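Local coordinates for protein putative nucleotide-diphospho-sugar transferase (Desulfovibrio desulfuricans subsp. desulfuricans, PDB 3CGX) that probably transfers a sugar from a nucleotide-diphospho-sugar donor to an acceptor not yet identified, at residues Tyr36-Phe39 with Val40-Met43; Thr215-Leu218 with Leu219-Asn222; Pro114-Pro117 with Cys118-Gln122; Glu67-Lys70 with Ala71-Pro75; Asn29-Ala32 with Ala33-Arg37. One frame throughout, in Å; residues are numbered along the deposited sequence. Where two conformers were deposited one is given.

Interaction 1 of 5, residues Tyr36-Phe39 with Val40-Met43; sequences YRHF and VQDM
V40 packs its CG2 methyl over one face of the Y36 ring, a CH-pi contact 3.9 Å from the ring centroid and one helical turn along helix 29-47. The Y36 ring reaches it because CG stands anti to the backbone N (chi1 174°), which swings the ring forward along the helix; its CZ comes within 3.5 Å of V40 CG2. This is the dense side: V40 also lies on F9 and V11 of strand 5-11, and the Y36 hydroxyl is hydrogen-bonded to S111 OG and K12 N. An imidazole molecule, probably from the crystallisation liquor, lies about 3 Å from the Y36 side chain (nearest atoms). The other side is looser and wetter. R37 and Q41 meet there largely through a water, which accepts from R37 NH1 at 3.1 Å and donates to Q41 OE1 at 2.6 Å, while the guanidinium and amide planes stand 78° apart. Q41 OE1 also receives W72 NE1, and the R37 guanidinium makes a cation-pi contact with W72. The H38 and Q41 side chains lie side by side with ring and amide turned well out of parallel, ND1 being 3.6 Å from Q41 NE2, but H38 ND1 bonds to S214 OG, which also meets D42 OD1. The chemistry thus divides the helix: apolar contact with the sheet on one side, and on the other polar ends linked by water or taken up by neighbouring elements.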
loop_
_atom_site.group_PDB
_atom_site.type_symbol
_atom_site.label_atom_id
_atom_site.label_comp_id
_atom_site.label_asym_id
_atom_site.label_seq_id
_atom_site.Cartn_x
_atom_site.Cartn_y
_atom_site.Cartn_z
ATOM N N TYR A 36 -9.804 -8.530 -0.463
ATOM C CA TYR A 36 -9.158 -7.213 -0.357
ATOM C C TYR A 36 -9.494 -6.579 1.004
ATOM O O TYR A 36 -8.632 -6.001 1.675
ATOM C CB TYR A 36 -9.507 -6.302 -1.570
ATOM C CG TYR A 36 -8.956 -4.898 -1.362
ATOM C CD1 TYR A 36 -7.588 -4.655 -1.377
ATOM C CD2 TYR A 36 -9.817 -3.817 -1.114
ATOM C CE1 TYR A 36 -7.073 -3.365 -1.117
ATOM C CE2 TYR A 36 -9.317 -2.537 -0.884
ATOM C CZ TYR A 36 -7.952 -2.315 -0.864
ATOM O OH TYR A 36 -7.413 -1.077 -0.620
ATOM N N ARG A 37 -10.736 -6.754 1.444
ATOM C CA ARG A 37 -11.159 -6.255 2.769
ATOM C C ARG A 37 -10.219 -6.788 3.832
ATOM O O ARG A 37 -9.709 -6.036 4.695
ATOM C CB ARG A 37 -12.604 -6.635 3.022
ATOM C CG ARG A 37 -13.120 -6.312 4.400
ATOM C CD ARG A 37 -14.539 -6.866 4.596
ATOM N NE ARG A 37 -15.478 -6.025 3.895
ATOM C CZ ARG A 37 -16.076 -4.966 4.449
ATOM N NH1 ARG A 37 -15.853 -4.678 5.719
ATOM N NH2 ARG A 37 -16.926 -4.225 3.744
ATOM N N HIS A 38 -9.941 -8.085 3.739
ATOM C CA HIS A 38 -9.029 -8.727 4.688
ATOM C C HIS A 38 -7.558 -8.332 4.514
ATOM O O HIS A 38 -6.814 -8.318 5.530
ATOM C CB HIS A 38 -9.229 -10.244 4.671
ATOM C CG HIS A 38 -10.469 -10.637 5.404
ATOM N ND1 HIS A 38 -10.482 -10.817 6.772
ATOM C CD2 HIS A 38 -11.759 -10.714 4.997
ATOM C CE1 HIS A 38 -11.719 -11.080 7.161
ATOM N NE2 HIS A 38 -12.513 -11.018 6.105
ATOM N N PHE A 39 -7.146 -8.015 3.292
ATOM C CA PHE A 39 -5.770 -7.539 3.057
ATOM C C PHE A 39 -5.600 -6.303 3.933
ATOM O O PHE A 39 -4.607 -6.146 4.661
ATOM C CB PHE A 39 -5.519 -7.077 1.634
ATOM C CG PHE A 39 -5.419 -8.182 0.587
ATOM C CD1 PHE A 39 -5.760 -9.497 0.859
ATOM C CD2 PHE A 39 -5.102 -7.850 -0.718
ATOM C CE1 PHE A 39 -5.713 -10.454 -0.141
ATOM C CE2 PHE A 39 -5.059 -8.827 -1.734
ATOM C CZ PHE A 39 -5.399 -10.124 -1.416
ATOM N N VAL A 40 -6.597 -5.419 3.849
ATOM C CA VAL A 40 -6.521 -4.122 4.523
ATOM C C VAL A 40 -6.527 -4.272 6.049
ATOM O O VAL A 40 -5.691 -3.708 6.787
ATOM C CB VAL A 40 -7.619 -3.113 4.014
ATOM C CG1 VAL A 40 -7.656 -1.879 4.897
ATOM C CG2 VAL A 40 -7.377 -2.706 2.519
ATOM N N GLN A 41 -7.490 -5.037 6.533
ATOM C CA GLN A 41 -7.557 -5.348 7.968
ATOM C C GLN A 41 -6.285 -5.919 8.522
ATOM O O GLN A 41 -5.820 -5.514 9.578
ATOM C CB GLN A 41 -8.689 -6.330 8.272
ATOM C CG GLN A 41 -10.019 -5.693 8.110
ATOM C CD GLN A 41 -11.167 -6.668 8.219
ATOM O OE1 GLN A 41 -12.236 -6.366 7.735
ATOM N NE2 GLN A 41 -10.951 -7.859 8.850
ATOM N N ASP A 42 -5.728 -6.896 7.840
ATOM C CA ASP A 42 -4.513 -7.514 8.309
ATOM C C ASP A 42 -3.342 -6.548 8.323
ATOM O O ASP A 42 -2.569 -6.519 9.300
ATOM C CB ASP A 42 -4.123 -8.751 7.468
ATOM C CG ASP A 42 -5.103 -9.911 7.624
ATOM O OD1 ASP A 42 -5.912 -9.877 8.543
ATOM O OD2 ASP A 42 -5.069 -10.821 6.783
HETATM N N MSE A 43 -3.180 -5.773 7.249
HETATM C CA MSE A 43 -2.069 -4.798 7.199
HETATM C C MSE A 43 -2.208 -3.743 8.297
HETATM O O MSE A 43 -1.213 -3.396 8.944
HETATM C CB MSE A 43 -1.965 -4.148 5.819
HETATM C CG MSE A 43 -1.591 -5.117 4.684
HETATM SE SE MSE A 43 -1.446 -4.215 3.009
HETATM C CE MSE A 43 0.261 -3.282 3.357
HETATM O O HOH W 1 -14.769 -6.413 8.086
#

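Interaction 2 of 5, residues Thr215-Leu218 with Leu219-Asn222; sequences TYAL and LREN
L218 O is gripped twice by N222: the side-chain ND2 donates a sound bond of 2.9 Å (163°), with the oxygen close to the amide plane, and the backbone N adds a weak one of 3.2 Å. The backbone N atoms of L219, R220 and E221 make ordinary helical bonds to T215, Y216 and A217 O. N222 OD1, at the other end of the amide, takes K31 NZ, so both polar ends of this side chain are bonded. Among the charged groups, R220 bends at chi3 (63°) and brings NH1 to the edge of the Y216 ring, 3.8 Å from Y216 CD1, while A217 CA lies over one guanidinium face. A water donates to A217 O and accepts a weak bond from R220 NH2. Apolar contact is lighter: L219 CD1 comes 4.3 Å from Y216 CD2, and L219 also packs on L198, L201 and Y202 of helix 195-204. The arrangement is that of a helix end, where the first residue to leave helical angles returns its side-chain amide to a carbonyl of the last turn.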
loop_
_atom_site.group_PDB
_atom_site.type_symbol
_atom_site.label_atom_id
_atom_site.label_comp_id
_atom_site.label_asym_id
_atom_site.label_seq_id
_atom_site.Cartn_x
_atom_site.Cartn_y
_atom_site.Cartn_z
ATOM N N THR A 215 -6.633 -13.068 6.270
ATOM C CA THR A 215 -6.514 -13.288 4.835
ATOM C C THR A 215 -6.163 -14.748 4.544
ATOM O O THR A 215 -6.857 -15.420 3.748
ATOM C CB THR A 215 -5.476 -12.384 4.167
ATOM O OG1 THR A 215 -5.942 -11.059 4.254
ATOM C CG2 THR A 215 -5.278 -12.733 2.608
ATOM N N TYR A 216 -5.115 -15.260 5.198
ATOM C CA TYR A 216 -4.695 -16.636 4.916
ATOM C C TYR A 216 -5.802 -17.630 5.287
ATOM O O TYR A 216 -6.004 -18.669 4.575
ATOM C CB TYR A 216 -3.356 -16.986 5.589
ATOM C CG TYR A 216 -2.816 -18.330 5.130
ATOM C CD1 TYR A 216 -3.205 -19.481 5.762
ATOM C CD2 TYR A 216 -1.920 -18.442 4.051
ATOM C CE1 TYR A 216 -2.748 -20.695 5.368
ATOM C CE2 TYR A 216 -1.455 -19.679 3.659
ATOM C CZ TYR A 216 -1.878 -20.787 4.319
ATOM O OH TYR A 216 -1.429 -22.036 3.954
ATOM N N ALA A 217 -6.523 -17.363 6.377
ATOM C CA ALA A 217 -7.675 -18.228 6.723
ATOM C C ALA A 217 -8.682 -18.307 5.557
ATOM O O ALA A 217 -9.249 -19.383 5.260
ATOM C CB ALA A 217 -8.399 -17.756 8.033
ATOM N N LEU A 218 -8.989 -17.176 4.944
ATOM C CA LEU A 218 -9.813 -17.126 3.757
ATOM C C LEU A 218 -9.279 -17.918 2.581
ATOM O O LEU A 218 -9.998 -18.531 1.864
ATOM C CB LEU A 218 -9.943 -15.709 3.282
ATOM C CG LEU A 218 -11.257 -15.045 3.393
ATOM C CD1 LEU A 218 -12.342 -15.852 2.713
ATOM C CD2 LEU A 218 -11.432 -14.993 4.835
ATOM N N LEU A 219 -7.998 -17.827 2.369
ATOM C CA LEU A 219 -7.333 -18.559 1.278
ATOM C C LEU A 219 -7.450 -20.061 1.481
ATOM O O LEU A 219 -7.732 -20.795 0.550
ATOM C CB LEU A 219 -5.857 -18.167 1.123
ATOM C CG LEU A 219 -5.508 -16.684 0.873
ATOM C CD1 LEU A 219 -3.986 -16.436 0.865
ATOM C CD2 LEU A 219 -6.114 -16.192 -0.403
ATOM N N ARG A 220 -7.244 -20.501 2.724
ATOM C CA ARG A 220 -7.322 -21.916 3.098
ATOM C C ARG A 220 -8.743 -22.451 2.837
ATOM O O ARG A 220 -8.940 -23.569 2.311
ATOM C CB ARG A 220 -6.861 -22.045 4.575
ATOM C CG ARG A 220 -6.515 -23.383 5.026
ATOM C CD ARG A 220 -5.865 -23.205 6.374
ATOM N NE ARG A 220 -6.818 -22.619 7.316
ATOM C CZ ARG A 220 -6.512 -21.739 8.271
ATOM N NH1 ARG A 220 -5.266 -21.292 8.409
ATOM N NH2 ARG A 220 -7.473 -21.285 9.074
ATOM N N GLU A 221 -9.740 -21.638 3.176
ATOM C CA GLU A 221 -11.145 -21.980 2.893
ATOM C C GLU A 221 -11.366 -22.148 1.410
ATOM O O GLU A 221 -12.205 -22.945 0.991
ATOM C CB GLU A 221 -12.138 -20.900 3.346
ATOM C CG GLU A 221 -12.353 -20.776 4.791
ATOM C CD GLU A 221 -13.328 -19.640 5.129
ATOM O OE1 GLU A 221 -14.118 -19.192 4.241
ATOM O OE2 GLU A 221 -13.286 -19.210 6.302
ATOM N N ASN A 222 -10.610 -21.372 0.636
ATOM C CA ASN A 222 -10.730 -21.367 -0.827
ATOM C C ASN A 222 -9.672 -22.232 -1.503
ATOM O O ASN A 222 -9.410 -22.113 -2.712
ATOM C CB ASN A 222 -10.757 -19.908 -1.338
ATOM C CG ASN A 222 -12.107 -19.256 -1.104
ATOM O OD1 ASN A 222 -13.034 -19.495 -1.856
ATOM N ND2 ASN A 222 -12.234 -18.478 -0.005
HETATM O O HOH W 2 -9.818 -21.472 7.167
#

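Interaction 3 of 5, residues Pro114-Pro117 with Cys118-Gln122; sequences PDYP and CELVQ
With CG anti to its backbone N (chi1 -164°), Y116 sends its ring toward L120 and V121 of helix 118-127; L120, whose CG lies anti to its carbonyl carbon (chi1 -72°), carries CD1 toward P117 CG and the Y116 hydroxyl and crosses the tyrosine at about a right angle. L120 CB sits 3.6 Å from both Y116 CE2 and Y116 OH. At the ring edge, near its plane, V121 CG2 approaches Y116 CE2 to 3.9 Å. P117 CD covers part of one ring face, 3.6 Å above the plane, and the P117 ring then runs side by side with L120, CG to L120 CD1 being 3.9 Å. The loop P114-P117 links strand 105-109 of the mixed sheet to helix 118-127, a strand-loop-helix step of the alpha/beta fold, consistent with the GT-A family. L120 N donates to P117 O, three residues back, at 2.9 Å. E119 folds back at chi2, bringing OE1 to 3.5 Å from P117 CB, a contact on the outer side of the turn. The Y116 hydroxyl, besides touching L120, bonds to Y144 OH, while W189 meets the ring edge-to-face and also touches P117. V121 extends the apolar surface toward L47 of helix 29-47 and L50.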
loop_
_atom_site.group_PDB
_atom_site.type_symbol
_atom_site.label_atom_id
_atom_site.label_comp_id
_atom_site.label_asym_id
_atom_site.label_seq_id
_atom_site.Cartn_x
_atom_site.Cartn_y
_atom_site.Cartn_z
ATOM N N PRO A 114 -0.535 -7.815 1.295
ATOM C CA PRO A 114 -1.000 -8.163 2.631
ATOM C C PRO A 114 -0.006 -8.893 3.486
ATOM O O PRO A 114 -0.101 -8.864 4.690
ATOM C CB PRO A 114 -2.224 -9.020 2.348
ATOM C CG PRO A 114 -1.982 -9.596 1.009
ATOM C CD PRO A 114 -1.333 -8.516 0.256
ATOM N N ASP A 115 0.949 -9.561 2.870
ATOM C CA ASP A 115 1.941 -10.323 3.632
ATOM C C ASP A 115 3.226 -9.538 3.918
ATOM O O ASP A 115 4.246 -10.117 4.303
ATOM C CB ASP A 115 2.341 -11.642 2.942
ATOM C CG ASP A 115 2.985 -11.449 1.561
ATOM O OD1 ASP A 115 2.785 -10.425 0.855
ATOM O OD2 ASP A 115 3.703 -12.387 1.136
ATOM N N TYR A 116 3.214 -8.242 3.647
ATOM C CA TYR A 116 4.425 -7.484 3.800
ATOM C C TYR A 116 4.787 -7.404 5.277
ATOM O O TYR A 116 3.965 -6.997 6.078
ATOM C CB TYR A 116 4.269 -6.069 3.280
ATOM C CG TYR A 116 5.596 -5.358 3.069
ATOM C CD1 TYR A 116 6.402 -5.667 1.972
ATOM C CD2 TYR A 116 6.024 -4.367 3.918
ATOM C CE1 TYR A 116 7.606 -5.012 1.748
ATOM C CE2 TYR A 116 7.218 -3.700 3.688
ATOM C CZ TYR A 116 8.000 -4.034 2.615
ATOM O OH TYR A 116 9.195 -3.361 2.370
ATOM N N PRO A 117 6.028 -7.747 5.635
ATOM C CA PRO A 117 6.319 -7.654 7.071
ATOM C C PRO A 117 6.429 -6.218 7.600
ATOM O O PRO A 117 7.181 -5.401 7.086
ATOM C CB PRO A 117 7.619 -8.448 7.219
ATOM C CG PRO A 117 8.131 -8.718 5.854
ATOM C CD PRO A 117 7.219 -8.071 4.849
ATOM N N CYS A 118 5.662 -5.956 8.649
ATOM C CA CYS A 118 5.600 -4.634 9.244
ATOM C C CYS A 118 6.994 -4.124 9.611
ATOM O O CYS A 118 7.271 -2.949 9.428
ATOM C CB CYS A 118 4.621 -4.557 10.443
ATOM S SG CYS A 118 4.862 -5.600 11.950
ATOM N N GLU A 119 7.871 -5.031 10.031
ATOM C CA GLU A 119 9.183 -4.639 10.510
ATOM C C GLU A 119 9.940 -3.985 9.380
ATOM O O GLU A 119 10.845 -3.215 9.633
ATOM C CB GLU A 119 9.993 -5.787 11.135
ATOM C CG GLU A 119 10.128 -7.063 10.315
ATOM C CD GLU A 119 9.059 -8.073 10.581
ATOM O OE1 GLU A 119 7.879 -7.698 10.615
ATOM O OE2 GLU A 119 9.412 -9.263 10.716
ATOM N N LEU A 120 9.594 -4.276 8.122
ATOM C CA LEU A 120 10.292 -3.599 7.001
ATOM C C LEU A 120 9.848 -2.137 6.835
ATOM O O LEU A 120 10.599 -1.283 6.390
ATOM C CB LEU A 120 10.144 -4.357 5.674
ATOM C CG LEU A 120 10.954 -5.665 5.602
ATOM C CD1 LEU A 120 10.782 -6.345 4.242
ATOM C CD2 LEU A 120 12.413 -5.377 5.892
ATOM N N VAL A 121 8.626 -1.875 7.232
ATOM C CA VAL A 121 8.088 -0.499 7.252
ATOM C C VAL A 121 8.791 0.284 8.346
ATOM O O VAL A 121 9.166 1.461 8.145
ATOM C CB VAL A 121 6.571 -0.482 7.501
ATOM C CG1 VAL A 121 6.032 0.984 7.544
ATOM C CG2 VAL A 121 5.860 -1.273 6.426
ATOM N N GLN A 122 8.952 -0.370 9.497
ATOM C CA GLN A 122 9.742 0.212 10.583
ATOM C C GLN A 122 11.199 0.426 10.149
ATOM O O GLN A 122 11.805 1.466 10.405
ATOM C CB GLN A 122 9.714 -0.648 11.817
ATOM C CG GLN A 122 10.402 -0.019 13.001
ATOM C CD GLN A 122 9.641 1.168 13.504
ATOM O OE1 GLN A 122 8.490 1.033 13.931
ATOM N NE2 GLN A 122 10.258 2.348 13.438
#

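Interaction 4 of 5, residues Glu67-Lys70 with Ala71-Pro75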
loop_
_atom_site.group_PDB
_atom_site.type_symbol
_atom_site.label_atom_id
_atom_site.label_comp_id
_atom_site.label_asym_id
_atom_site.label_seq_id
_atom_site.Cartn_x
_atom_site.Cartn_y
_atom_site.Cartn_z
ATOM N N GLU A 67 -18.183 7.636 7.481
ATOM C CA GLU A 67 -18.771 6.776 8.501
ATOM C C GLU A 67 -18.668 5.299 8.084
ATOM O O GLU A 67 -18.627 4.388 8.934
ATOM C CB GLU A 67 -20.215 7.199 8.804
ATOM C CG GLU A 67 -20.326 8.515 9.516
ATOM C CD GLU A 67 -19.661 8.523 10.889
ATOM O OE1 GLU A 67 -19.671 7.474 11.566
ATOM O OE2 GLU A 67 -19.117 9.588 11.276
ATOM N N LYS A 68 -18.588 5.048 6.789
ATOM C CA LYS A 68 -18.432 3.649 6.299
ATOM C C LYS A 68 -17.059 3.120 6.743
ATOM O O LYS A 68 -16.904 2.010 7.262
ATOM C CB LYS A 68 -18.584 3.545 4.781
ATOM C CG LYS A 68 -19.974 3.405 4.323
ATOM C CD LYS A 68 -20.053 3.341 2.797
ATOM C CE LYS A 68 -19.606 1.980 2.327
ATOM N NZ LYS A 68 -20.058 1.680 0.944
ATOM N N PHE A 69 -16.068 3.993 6.632
ATOM C CA PHE A 69 -14.711 3.682 7.074
ATOM C C PHE A 69 -14.611 3.490 8.583
ATOM O O PHE A 69 -13.945 2.568 9.046
ATOM C CB PHE A 69 -13.681 4.712 6.575
ATOM C CG PHE A 69 -13.105 4.345 5.224
ATOM C CD1 PHE A 69 -12.123 3.346 5.134
ATOM C CD2 PHE A 69 -13.601 4.906 4.067
ATOM C CE1 PHE A 69 -11.618 2.948 3.889
ATOM C CE2 PHE A 69 -13.111 4.505 2.808
ATOM C CZ PHE A 69 -12.112 3.526 2.727
ATOM N N LYS A 70 -15.273 4.363 9.334
ATOM C CA LYS A 70 -15.270 4.249 10.807
ATOM C C LYS A 70 -15.946 2.938 11.229
ATOM O O LYS A 70 -15.464 2.219 12.122
ATOM C CB LYS A 70 -15.921 5.481 11.496
ATOM C CG LYS A 70 -15.239 6.771 11.109
ATOM C CD LYS A 70 -15.479 8.001 11.978
ATOM C CE LYS A 70 -16.720 8.023 12.809
ATOM N NZ LYS A 70 -17.048 9.479 13.169
ATOM N N ALA A 71 -17.065 2.616 10.591
ATOM C CA ALA A 71 -17.808 1.404 10.935
ATOM C C ALA A 71 -17.026 0.143 10.595
ATOM O O ALA A 71 -17.198 -0.896 11.215
ATOM C CB ALA A 71 -19.209 1.396 10.270
ATOM N N TRP A 72 -16.157 0.248 9.609
ATOM C CA TRP A 72 -15.382 -0.913 9.139
ATOM C C TRP A 72 -14.099 -1.122 9.963
ATOM O O TRP A 72 -13.934 -2.153 10.617
ATOM C CB TRP A 72 -15.043 -0.773 7.651
ATOM C CG TRP A 72 -14.057 -1.810 7.125
ATOM C CD1 TRP A 72 -13.889 -3.077 7.577
ATOM C CD2 TRP A 72 -13.138 -1.645 6.049
ATOM N NE1 TRP A 72 -12.903 -3.724 6.865
ATOM C CE2 TRP A 72 -12.425 -2.869 5.914
ATOM C CE3 TRP A 72 -12.825 -0.583 5.201
ATOM C CZ2 TRP A 72 -11.442 -3.054 4.964
ATOM C CZ3 TRP A 72 -11.836 -0.754 4.256
ATOM C CH2 TRP A 72 -11.151 -1.982 4.142
ATOM N N LEU A 73 -13.232 -0.117 9.927
ATOM C CA LEU A 73 -11.904 -0.162 10.590
ATOM C C LEU A 73 -11.858 0.446 11.999
ATOM O O LEU A 73 -10.922 0.209 12.735
ATOM C CB LEU A 73 -10.848 0.469 9.677
ATOM C CG LEU A 73 -10.734 -0.237 8.327
ATOM C CD1 LEU A 73 -9.848 0.527 7.370
ATOM C CD2 LEU A 73 -10.179 -1.670 8.532
ATOM N N GLY A 74 -12.895 1.156 12.406
ATOM C CA GLY A 74 -12.967 1.682 13.768
ATOM C C GLY A 74 -12.919 3.181 13.832
ATOM O O GLY A 74 -12.218 3.817 13.039
ATOM N N PRO A 75 -13.617 3.746 14.808
ATOM C CA PRO A 75 -13.713 5.189 14.900
ATOM C C PRO A 75 -12.467 5.876 15.465
ATOM O O PRO A 75 -12.402 7.098 15.459
ATOM C CB PRO A 75 -14.909 5.390 15.840
ATOM C CG PRO A 75 -14.826 4.177 16.772
ATOM C CD PRO A 75 -14.325 3.066 15.911
#
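L73 N donates to F69 O at 2.9 Å (161°) and A71 N to E67 O at 2.9 Å, the sound main-chain bonds across the last turns of helix 65-73. On the outer side, K70 NZ forms a salt bridge of 2.8 Å with E67 OE2, met on its syn side. The bonds of W72 N to K68 O and F69 O are weak, as is that of G74 N to K70 O at 2.8 Å. Further out, F69 and W72 run side by side; F69 CE1 meets the indole edge at CZ3, 3.7 Å away, with the two planes 42° apart. W72 can do this because its CG is anti to the backbone N (chi1 171°). The F69 ring also stacks on Y58, and the indole N-H is taken by Q41. L73 CD1 lies at the edge of the F69 ring, 4.3 Å from F69 CD1. Beyond, G74 leaves the helix with positive phi, ending the helix of a beta-alpha-beta unit between strands 53-58 and 78-81.

Interaction 5 of 5, residues Asn29-Ala32 with Ala33-Arg37; sequences NDKA and AMLYR
K31 O takes the shortest backbone bond between N29-A32 and A33-R37, from L35 N at 2.9 Å and 161°. The side chain of L35 leans on the same oxygen: its CG lies 3.4 Å and its CD1 3.6 Å from K31 O, because CG stands anti to the carbonyl carbon (chi1 -75°) and so folds back over the preceding turn. K31 CG and L35 CD1 are 4.3 Å apart, a light apolar touch one turn along the helix. Three further bonds complete the first turns of the helix: A33 N to N29 O at 3.0 Å, M34 N to D30 O at 3.0 Å with a more bent N-H...O angle of 145°, and Y36 N to A32 O at 3.1 Å. A32 and A33 bring just methyls to their neighbours. The selenomethionine at M34 touches D30 O and K31 O through CB, whereas the rest of its chain, bent at chi2 and chi3, leads outward on an exposed flank. K31 reaches N222, past the end of helix 214-221. Around this start of helix 29-47, the A32 methyl lies against L23 and V27 of helix 21-27, that of A33 against V19 of the loop before it, and L35 touches L23 and also L218 and L219 of helix 214-221.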
loop_
_atom_site.group_PDB
_atom_site.type_symbol
_atom_site.label_atom_id
_atom_site.label_comp_id
_atom_site.label_asym_id
_atom_site.label_seq_id
_atom_site.Cartn_x
_atom_site.Cartn_y
_atom_site.Cartn_z
ATOM N N ASN A 29 -16.837 -11.259 -7.979
ATOM C CA ASN A 29 -16.608 -9.923 -7.418
ATOM C C ASN A 29 -16.761 -9.862 -5.916
ATOM O O ASN A 29 -15.990 -9.166 -5.253
ATOM C CB ASN A 29 -17.536 -8.872 -8.075
ATOM C CG ASN A 29 -17.019 -8.395 -9.394
ATOM O OD1 ASN A 29 -15.891 -8.744 -9.790
ATOM N ND2 ASN A 29 -17.837 -7.554 -10.102
ATOM N N ASP A 30 -17.725 -10.589 -5.357
ATOM C CA ASP A 30 -17.917 -10.542 -3.897
ATOM C C ASP A 30 -16.692 -11.088 -3.158
ATOM O O ASP A 30 -16.244 -10.503 -2.166
ATOM C CB ASP A 30 -19.150 -11.316 -3.422
ATOM C CG ASP A 30 -20.474 -10.631 -3.802
ATOM O OD1 ASP A 30 -20.475 -9.471 -4.238
ATOM O OD2 ASP A 30 -21.534 -11.273 -3.674
ATOM N N LYS A 31 -16.192 -12.230 -3.614
ATOM C CA LYS A 31 -15.026 -12.864 -2.979
ATOM C C LYS A 31 -13.750 -12.031 -3.150
ATOM O O LYS A 31 -12.931 -11.988 -2.223
ATOM C CB LYS A 31 -14.817 -14.277 -3.535
ATOM C CG LYS A 31 -13.763 -15.116 -2.800
ATOM C CD LYS A 31 -13.915 -16.562 -3.084
ATOM C CE LYS A 31 -15.118 -17.107 -2.358
ATOM N NZ LYS A 31 -15.345 -18.480 -2.737
ATOM N N ALA A 32 -13.581 -11.419 -4.339
ATOM C CA ALA A 32 -12.395 -10.580 -4.621
ATOM C C ALA A 32 -12.407 -9.407 -3.647
ATOM O O ALA A 32 -11.367 -9.058 -3.072
ATOM C CB ALA A 32 -12.378 -10.064 -6.066
ATOM N N ALA A 33 -13.587 -8.826 -3.432
ATOM C CA ALA A 33 -13.722 -7.701 -2.493
ATOM C C ALA A 33 -13.541 -8.129 -1.019
ATOM O O ALA A 33 -12.925 -7.386 -0.232
ATOM C CB ALA A 33 -15.051 -6.942 -2.700
HETATM N N MSE A 34 -13.970 -9.338 -0.659
HETATM C CA MSE A 34 -13.820 -9.847 0.698
HETATM C C MSE A 34 -12.338 -10.084 0.977
HETATM O O MSE A 34 -11.822 -9.748 2.063
HETATM C CB MSE A 34 -14.617 -11.158 0.911
HETATM C CG MSE A 34 -14.460 -11.746 2.245
HETATM SE SE MSE A 34 -15.279 -10.604 3.648
HETATM C CE MSE A 34 -16.876 -9.975 2.659
ATOM N N LEU A 35 -11.646 -10.634 -0.012
ATOM C CA LEU A 35 -10.191 -10.849 0.109
ATOM C C LEU A 35 -9.467 -9.528 0.347
ATOM O O LEU A 35 -8.629 -9.415 1.260
ATOM C CB LEU A 35 -9.610 -11.587 -1.089
ATOM C CG LEU A 35 -9.904 -13.067 -1.161
ATOM C CD1 LEU A 35 -9.778 -13.575 -2.611
ATOM C CD2 LEU A 35 -8.946 -13.855 -0.139
ATOM N N TYR A 36 -9.804 -8.530 -0.463
ATOM C CA TYR A 36 -9.158 -7.213 -0.357
ATOM C C TYR A 36 -9.494 -6.579 1.004
ATOM O O TYR A 36 -8.632 -6.001 1.675
ATOM C CB TYR A 36 -9.507 -6.302 -1.570
ATOM C CG TYR A 36 -8.956 -4.898 -1.362
ATOM C CD1 TYR A 36 -7.588 -4.655 -1.377
ATOM C CD2 TYR A 36 -9.817 -3.817 -1.114
ATOM C CE1 TYR A 36 -7.073 -3.365 -1.117
ATOM C CE2 TYR A 36 -9.317 -2.537 -0.884
ATOM C CZ TYR A 36 -7.952 -2.315 -0.864
ATOM O OH TYR A 36 -7.413 -1.077 -0.620
ATOM N N ARG A 37 -10.736 -6.754 1.444
ATOM C CA ARG A 37 -11.159 -6.255 2.769
ATOM C C ARG A 37 -10.219 -6.788 3.832
ATOM O O ARG A 37 -9.709 -6.036 4.695
ATOM C CB ARG A 37 -12.604 -6.635 3.022
ATOM C CG ARG A 37 -13.120 -6.312 4.400
ATOM C CD ARG A 37 -14.539 -6.866 4.596
ATOM N NE ARG A 37 -15.478 -6.025 3.895
ATOM C CZ ARG A 37 -16.076 -4.966 4.449
ATOM N NH1 ARG A 37 -15.853 -4.678 5.719
ATOM N NH2 ARG A 37 -16.926 -4.225 3.744
#

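How the interactions relate
Interactions 5 and 1 follow one another on helix 29-47, sharing Y36 and R37, with centres 10 Å apart. Interactions 4 and 3 come next along the chain, and interaction 2 last. The shared helix is the hub: interaction 2 meets it through T215 OG1 to D42 OD2 (2.7 Å) and through N222 at K31, interaction 4 through W72 at Q41, and interaction 3 through P114 against F39 and M43. Interactions 3 and 4, about 23 Å apart between centres, do not touch each other. One helix thus links helix 214-221 to strand 5-11 of the mixed sheet and to helix 65-73 of the beta-alpha-beta unit, consistent with a GT-A-like fold.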